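PDB 2WW8: CELL WALL surface anchor family protein from Streptococcus pneumoniae, which probably acts as the adhesin of the pneumococcal pilus, recognising host cells through a von Willebrand factor A (integrin I-like) domain carried on a chain of immunoglobulin-like and prealbumin-like domains. Local coordinates for residues A[396-407]-A[503-512]. Sequence-based numbering, arbitrary orientation.
Sequences INFNHATFAPSY and YPFNSNTAKI. With EPE (4-(2-hydroxyethyl)-1-piperazine ethanesulfonic acid), chain E.
A CH-pi contact between P504 and Y407 joins two long loops at the far end of the von Willebrand factor A (integrin I-like) domain, one leading into helix 407-416 and the other into helix 516-526. The pyrrolidine, rigid and preceded by a cis peptide bond, sets its CG 3.4 Å from the centroid of the Y407 ring and only 3° off the ring normal. C2 of a bound HEPES molecule, probably from the crystallisation liquor, lies over the opposite face. Tyrosine suits this place because its broad ring packs while its hydroxyl is held: Y407 OH and H400 ND1 are 2.8 Å apart in a hydrogen bond that fixes the phenol's far end. The same proline turns CD to F398, whose CE2 meets I512 CG1 at the ring edge, 3.9 Å away. I512 CD1 lies 4.0 Å from I396 CD1, and W521 of helix 516-526 touches both isoleucines. Y503 CG sits between its backbone N and carbonyl carbon (chi1 71°), and its phenol reaches I396, where the hydroxyl OH accepts a nearly straight bond from I396 N (3.0 Å, 168°). Next to the exposed N508 and T509, sulfonate O3S takes bonds from Y407 N and T509 OG1, and O2S one from N508 N. S507 OG accepts from T509 N, an ST turn, and in a second bond donates to A510 O, 2.6 Å away, from above the carbonyl plane.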
ATOM      1  N   ILE A 396     -10.232 -58.102  14.816  1.00 13.78           N
ATOM      2  CA  ILE A 396     -11.569 -58.432  15.234  1.00 14.50           C
ATOM      3  C   ILE A 396     -11.382 -59.395  16.420  1.00 16.77           C
ATOM      4  O   ILE A 396     -10.482 -60.282  16.407  1.00 15.93           O
ATOM      5  CB  ILE A 396     -12.242 -59.098  14.070  1.00 14.93           C
ATOM      6  CG1 ILE A 396     -12.281 -58.070  12.925  1.00 13.29           C
ATOM      7  CG2 ILE A 396     -13.633 -59.717  14.455  1.00 11.65           C
ATOM      8  CD1 ILE A 396     -12.786 -58.641  11.601  1.00 12.09           C
ATOM      9  N   ASN A 397     -12.214 -59.187  17.446  1.00 15.97           N
ATOM     10  CA  ASN A 397     -12.037 -59.854  18.741  1.00 15.46           C
ATOM     11  C   ASN A 397     -12.679 -61.243  18.745  1.00 15.16           C
ATOM     12  O   ASN A 397     -13.656 -61.460  19.434  1.00 14.44           O
ATOM     13  CB  ASN A 397     -12.557 -58.932  19.861  1.00 15.18           C
ATOM     14  CG  ASN A 397     -12.439 -59.534  21.248  1.00 16.07           C
ATOM     15  OD1 ASN A 397     -11.455 -60.158  21.555  1.00 14.31           O
ATOM     16  ND2 ASN A 397     -13.468 -59.403  22.064  1.00 16.30           N
ATOM     17  N   PHE A 398     -12.142 -62.181  17.957  1.00 14.36           N
ATOM     18  CA  PHE A 398     -12.600 -63.583  17.992  1.00 16.13           C
ATOM     19  C   PHE A 398     -12.388 -64.271  19.329  1.00 16.93           C
ATOM     20  O   PHE A 398     -11.358 -64.066  19.976  1.00 18.77           O
ATOM     21  CB  PHE A 398     -11.944 -64.402  16.858  1.00 14.70           C
ATOM     22  CG  PHE A 398     -12.450 -64.026  15.462  1.00 13.50           C
ATOM     23  CD1 PHE A 398     -13.763 -64.286  15.095  1.00 12.26           C
ATOM     24  CD2 PHE A 398     -11.630 -63.421  14.537  1.00 13.73           C
ATOM     25  CE1 PHE A 398     -14.236 -63.949  13.834  1.00 14.89           C
ATOM     26  CE2 PHE A 398     -12.075 -63.037  13.243  1.00 13.78           C
ATOM     27  CZ  PHE A 398     -13.384 -63.336  12.887  1.00 16.44           C
ATOM     28  N   ASN A 399     -13.344 -65.103  19.716  1.00 17.35           N
ATOM     29  CA  ASN A 399     -13.283 -65.950  20.907  1.00 17.05           C
ATOM     30  C   ASN A 399     -12.685 -67.323  20.581  1.00 17.92           C
ATOM     31  O   ASN A 399     -13.182 -68.037  19.702  1.00 16.65           O
ATOM     32  CB  ASN A 399     -14.703 -66.079  21.480  1.00 17.03           C
ATOM     33  CG  ASN A 399     -14.748 -66.741  22.849  1.00 18.84           C
ATOM     34  OD1 ASN A 399     -13.773 -67.276  23.378  1.00 20.15           O
ATOM     35  ND2 ASN A 399     -15.936 -66.734  23.424  1.00 20.23           N
ATOM     36  N   HIS A 400     -11.589 -67.677  21.255  1.00 20.23           N
ATOM     37  CA  HIS A 400     -10.857 -68.900  20.934  1.00 20.74           C
ATOM     38  C   HIS A 400     -11.051 -69.939  22.013  1.00 22.83           C
ATOM     39  O   HIS A 400     -10.312 -70.931  21.978  1.00 22.87           O
ATOM     40  CB  HIS A 400      -9.340 -68.718  20.756  1.00 21.20           C
ATOM     41  CG  HIS A 400      -8.984 -67.700  19.725  1.00 20.24           C
ATOM     42  ND1 HIS A 400      -9.370 -67.830  18.410  1.00 21.76           N
ATOM     43  CD2 HIS A 400      -8.340 -66.514  19.818  1.00 23.34           C
ATOM     44  CE1 HIS A 400      -8.971 -66.773  17.727  1.00 21.17           C
ATOM     45  NE2 HIS A 400      -8.349 -65.956  18.560  1.00 23.93           N
ATOM     46  N   ALA A 401     -11.992 -69.711  22.934  1.00 23.04           N
ATOM     47  CA  ALA A 401     -12.239 -70.672  24.002  1.00 24.17           C
ATOM     48  C   ALA A 401     -12.766 -71.991  23.454  1.00 25.82           C
ATOM     49  O   ALA A 401     -13.361 -72.017  22.383  1.00 25.35           O
ATOM     50  CB  ALA A 401     -13.179 -70.105  25.059  1.00 24.82           C
ATOM     51  N   THR A 402     -12.588 -73.096  24.194  1.00 27.63           N
ATOM     52  CA  THR A 402     -12.878 -74.409  23.611  1.00 27.78           C
ATOM     53  C   THR A 402     -14.284 -74.656  23.044  1.00 27.53           C
ATOM     54  O   THR A 402     -14.407 -75.218  21.946  1.00 28.88           O
ATOM     55  CB  THR A 402     -12.399 -75.553  24.515  1.00 30.13           C
ATOM     56  OG1 THR A 402     -12.812 -75.235  25.851  1.00 34.07           O
ATOM     57  CG2 THR A 402     -10.862 -75.683  24.441  1.00 25.49           C
ATOM     58  N   PHE A 403     -15.324 -74.247  23.764  1.00 24.92           N
ATOM     59  CA  PHE A 403     -16.693 -74.375  23.292  1.00 25.46           C
ATOM     60  C   PHE A 403     -17.186 -73.103  22.578  1.00 25.12           C
ATOM     61  O   PHE A 403     -18.392 -72.848  22.537  1.00 25.46           O
ATOM     62  CB  PHE A 403     -17.624 -74.648  24.490  1.00 27.42           C
ATOM     63  CG  PHE A 403     -17.483 -76.014  25.150  1.00 30.13           C
ATOM     64  CD1 PHE A 403     -16.356 -76.820  24.965  1.00 34.37           C
ATOM     65  CD2 PHE A 403     -18.510 -76.469  25.995  1.00 37.81           C
ATOM     66  CE1 PHE A 403     -16.248 -78.091  25.595  1.00 38.37           C
ATOM     67  CE2 PHE A 403     -18.439 -77.725  26.638  1.00 40.80           C
ATOM     68  CZ  PHE A 403     -17.295 -78.539  26.442  1.00 42.64           C
ATOM     69  N   ALA A 404     -16.288 -72.273  22.039  1.00 23.89           N
ATOM     70  CA  ALA A 404     -16.751 -71.055  21.359  1.00 22.74           C
ATOM     71  C   ALA A 404     -17.377 -71.410  20.011  1.00 22.06           C
ATOM     72  O   ALA A 404     -16.943 -72.401  19.422  1.00 22.28           O
ATOM     73  CB  ALA A 404     -15.598 -70.087  21.138  1.00 21.34           C
ATOM     74  N   PRO A 405     -18.341 -70.598  19.510  1.00 21.05           N
ATOM     75  CA  PRO A 405     -18.916 -70.907  18.199  1.00 20.46           C
ATOM     76  C   PRO A 405     -17.908 -70.841  17.068  1.00 18.76           C
ATOM     77  O   PRO A 405     -16.819 -70.322  17.243  1.00 19.84           O
ATOM     78  CB  PRO A 405     -19.983 -69.823  17.972  1.00 19.37           C
ATOM     79  CG  PRO A 405     -20.073 -69.013  19.193  1.00 21.24           C
ATOM     80  CD  PRO A 405     -18.920 -69.381  20.109  1.00 20.25           C
ATOM     81  N   SER A 406     -18.263 -71.349  15.899  1.00 18.64           N
ATOM     82  CA  SER A 406     -17.362 -71.224  14.751  1.00 18.36           C
ATOM     83  C   SER A 406     -17.056 -69.761  14.445  1.00 19.10           C
ATOM     84  O   SER A 406     -17.873 -68.854  14.714  1.00 19.05           O
ATOM     85  CB  SER A 406     -17.974 -71.913  13.531  1.00 19.02           C
ATOM     86  OG  SER A 406     -18.822 -71.001  12.865  1.00 20.41           O
ATOM     87  N   TYR A 407     -15.874 -69.524  13.879  1.00 16.59           N
ATOM     88  CA  TYR A 407     -15.499 -68.191  13.497  1.00 16.35           C
ATOM     89  C   TYR A 407     -16.529 -67.491  12.603  1.00 13.97           C
ATOM     90  O   TYR A 407     -16.718 -66.297  12.758  1.00 12.32           O
ATOM     91  CB  TYR A 407     -14.078 -68.144  12.933  1.00 15.64           C
ATOM     92  CG  TYR A 407     -13.057 -68.656  13.933  1.00 17.17           C
ATOM     93  CD1 TYR A 407     -12.972 -68.073  15.185  1.00 15.71           C
ATOM     94  CD2 TYR A 407     -12.216 -69.758  13.654  1.00 14.12           C
ATOM     95  CE1 TYR A 407     -12.063 -68.497  16.110  1.00 17.32           C
ATOM     96  CE2 TYR A 407     -11.280 -70.196  14.610  1.00 14.84           C
ATOM     97  CZ  TYR A 407     -11.214 -69.557  15.845  1.00 17.34           C
ATOM     98  OH  TYR A 407     -10.337 -69.897  16.865  1.00 21.60           O
ATOM     99  N   TYR A 503      -5.809 -64.447  10.211  1.00 15.46           N
ATOM    100  CA  TYR A 503      -6.242 -64.924  11.526  1.00 15.30           C
ATOM    101  C   TYR A 503      -7.765 -65.174  11.462  1.00 16.10           C
ATOM    102  O   TYR A 503      -8.456 -64.597  10.612  1.00 16.17           O
ATOM    103  CB  TYR A 503      -5.795 -63.894  12.582  1.00 16.28           C
ATOM    104  CG  TYR A 503      -6.594 -62.598  12.501  1.00 15.23           C
ATOM    105  CD1 TYR A 503      -6.241 -61.546  11.600  1.00 13.59           C
ATOM    106  CD2 TYR A 503      -7.701 -62.414  13.336  1.00 19.03           C
ATOM    107  CE1 TYR A 503      -6.985 -60.358  11.543  1.00 15.97           C
ATOM    108  CE2 TYR A 503      -8.442 -61.210  13.270  1.00 16.39           C
ATOM    109  CZ  TYR A 503      -8.090 -60.210  12.398  1.00 17.62           C
ATOM    110  OH  TYR A 503      -8.884 -59.076  12.344  1.00 15.00           O
ATOM    111  N   PRO A 504      -8.298 -66.128  12.265  1.00 17.75           N
ATOM    112  CA  PRO A 504      -7.559 -67.268  12.914  1.00 16.64           C
ATOM    113  C   PRO A 504      -6.879 -68.177  11.884  1.00 17.18           C
ATOM    114  O   PRO A 504      -7.485 -68.628  10.920  1.00 15.41           O
ATOM    115  CB  PRO A 504      -8.637 -67.997  13.700  1.00 16.98           C
ATOM    116  CG  PRO A 504      -9.784 -66.908  13.834  1.00 14.63           C
ATOM    117  CD  PRO A 504      -9.743 -66.199  12.520  1.00 15.33           C
ATOM    118  N   PHE A 505      -5.572 -68.382  12.042  1.00 18.32           N
ATOM    119  CA  PHE A 505      -4.780 -68.925  10.951  1.00 17.80           C
ATOM    120  C   PHE A 505      -5.211 -70.323  10.518  1.00 18.73           C
ATOM    121  O   PHE A 505      -5.163 -70.685   9.324  1.00 19.15           O
ATOM    122  CB  PHE A 505      -3.306 -68.888  11.385  1.00 18.88           C
ATOM    123  CG  PHE A 505      -2.382 -69.220  10.293  1.00 18.39           C
ATOM    124  CD1 PHE A 505      -2.006 -68.254   9.359  1.00 20.41           C
ATOM    125  CD2 PHE A 505      -1.894 -70.525  10.163  1.00 22.60           C
ATOM    126  CE1 PHE A 505      -1.102 -68.567   8.309  1.00 16.35           C
ATOM    127  CE2 PHE A 505      -1.008 -70.848   9.133  1.00 18.65           C
ATOM    128  CZ  PHE A 505      -0.603 -69.900   8.205  1.00 16.90           C
ATOM    129  N   ASN A 506      -5.672 -71.127  11.477  1.00 18.36           N
ATOM    130  CA  ASN A 506      -6.113 -72.485  11.123  1.00 19.90           C
ATOM    131  C   ASN A 506      -7.621 -72.667  11.060  1.00 19.34           C
ATOM    132  O   ASN A 506      -8.138 -73.780  11.110  1.00 18.37           O
ATOM    133  CB  ASN A 506      -5.481 -73.539  12.041  1.00 21.47           C
ATOM    134  CG  ASN A 506      -3.980 -73.580  11.867  1.00 24.90           C
ATOM    135  OD1 ASN A 506      -3.232 -73.325  12.804  1.00 31.98           O
ATOM    136  ND2 ASN A 506      -3.540 -73.806  10.627  1.00 27.02           N
ATOM    137  N   SER A 507      -8.337 -71.557  10.965  1.00 17.51           N
ATOM    138  CA  SER A 507      -9.785 -71.620  10.868  1.00 16.33           C
ATOM    139  C   SER A 507     -10.285 -72.483   9.704  1.00 17.10           C
ATOM    140  O   SER A 507      -9.792 -72.347   8.592  1.00 16.74           O
ATOM    141  CB  SER A 507     -10.289 -70.189  10.715  1.00 15.82           C
ATOM    142  OG  SER A 507     -11.692 -70.192  10.492  1.00 19.30           O
ATOM    143  N   ASN A 508     -11.261 -73.370   9.937  1.00 18.59           N
ATOM    144  CA  ASN A 508     -11.970 -74.045   8.869  0.50 18.76           C
ATOM    145  C   ASN A 508     -13.172 -73.254   8.412  1.00 18.56           C
ATOM    146  O   ASN A 508     -13.881 -73.781   7.588  1.00 18.54           O
ATOM    147  CB  ASN A 508     -12.421 -75.458   9.261  1.00 21.88           C
ATOM    148  CG  ASN A 508     -11.242 -76.364   9.599  1.00 27.47           C
ATOM    149  OD1 ASN A 508     -10.192 -76.335   8.944  1.00 34.15           O
ATOM    150  ND2 ASN A 508     -11.411 -77.182  10.630  1.00 34.89           N
ATOM    151  N   THR A 509     -13.420 -72.016   8.882  1.00 17.13           N
ATOM    152  CA  THR A 509     -14.621 -71.288   8.445  1.00 16.08           C
ATOM    153  C   THR A 509     -14.147 -69.906   8.043  1.00 16.21           C
ATOM    154  O   THR A 509     -13.361 -69.786   7.116  1.00 15.92           O
ATOM    155  CB  THR A 509     -15.834 -71.273   9.461  1.00 15.87           C
ATOM    156  OG1 THR A 509     -15.502 -70.601  10.695  1.00 13.37           O
ATOM    157  CG2 THR A 509     -16.326 -72.713   9.802  1.00 14.11           C
ATOM    158  N   ALA A 510     -14.558 -68.857   8.759  1.00 16.84           N
ATOM    159  CA  ALA A 510     -14.123 -67.487   8.459  1.00 13.99           C
ATOM    160  C   ALA A 510     -12.642 -67.275   8.754  1.00 14.23           C
ATOM    161  O   ALA A 510     -12.113 -67.780   9.756  1.00 14.86           O
ATOM    162  CB  ALA A 510     -14.999 -66.464   9.229  1.00 12.22           C
ATOM    163  N   LYS A 511     -11.977 -66.518   7.882  1.00 12.92           N
ATOM    164  CA  LYS A 511     -10.561 -66.229   8.015  1.00 13.43           C
ATOM    165  C   LYS A 511     -10.361 -64.855   7.423  1.00 11.70           C
ATOM    166  O   LYS A 511     -10.842 -64.614   6.318  1.00 12.96           O
ATOM    167  CB  LYS A 511      -9.697 -67.290   7.319  1.00 13.97           C
ATOM    168  CG  LYS A 511      -8.179 -67.043   7.566  1.00 17.17           C
ATOM    169  CD  LYS A 511      -7.281 -68.050   6.797  1.00 20.78           C
ATOM    170  CE  LYS A 511      -7.478 -69.532   7.139  1.00 18.31           C
ATOM    171  NZ  LYS A 511      -6.519 -70.351   6.312  1.00 19.30           N
ATOM    172  N   ILE A 512      -9.718 -63.969   8.179  1.00 10.81           N
ATOM    173  CA  ILE A 512      -9.441 -62.613   7.694  1.00 11.78           C
ATOM    174  C   ILE A 512      -8.090 -62.615   6.986  1.00 13.91           C
ATOM    175  O   ILE A 512      -7.102 -63.097   7.553  1.00 11.28           O
ATOM    176  CB  ILE A 512      -9.380 -61.595   8.868  1.00 12.01           C
ATOM    177  CG1 ILE A 512     -10.611 -61.825   9.822  1.00 11.03           C
ATOM    178  CG2 ILE A 512      -9.151 -60.109   8.306  1.00  6.97           C
ATOM    179  CD1 ILE A 512     -12.065 -61.705   9.206  1.00 13.32           C
TER
HETATM  180  N1  EPE E1100     -14.069 -73.190  16.691  1.00 63.81           N
HETATM  181  C2  EPE E1100     -13.422 -72.087  17.439  1.00 58.83           C
HETATM  182  C3  EPE E1100     -12.188 -72.480  18.245  1.00 61.21           C
HETATM  183  N4  EPE E1100     -12.147 -73.892  18.553  1.00 63.58           N
HETATM  184  C5  EPE E1100     -12.230 -74.667  17.331  1.00 63.21           C
HETATM  185  C6  EPE E1100     -13.692 -74.608  16.905  1.00 63.67           C
HETATM  186  C7  EPE E1100     -10.989 -74.248  19.353  1.00 66.38           C
HETATM  187  C8  EPE E1100     -11.475 -74.599  20.759  1.00 68.93           C
HETATM  188  O8  EPE E1100     -10.703 -75.593  21.413  1.00 70.34           O
HETATM  189  C9  EPE E1100     -14.198 -72.981  15.249  1.00 61.51           C
HETATM  190  C10 EPE E1100     -12.976 -73.518  14.519  1.00 58.78           C
HETATM  191  S   EPE E1100     -13.553 -73.310  12.834  1.00 59.25           S
HETATM  192  O1S EPE E1100     -14.511 -74.334  12.349  1.00 60.56           O
HETATM  193  O2S EPE E1100     -12.156 -73.405  12.364  1.00 56.12           O
HETATM  194  O3S EPE E1100     -14.348 -72.068  12.717  1.00 48.05           O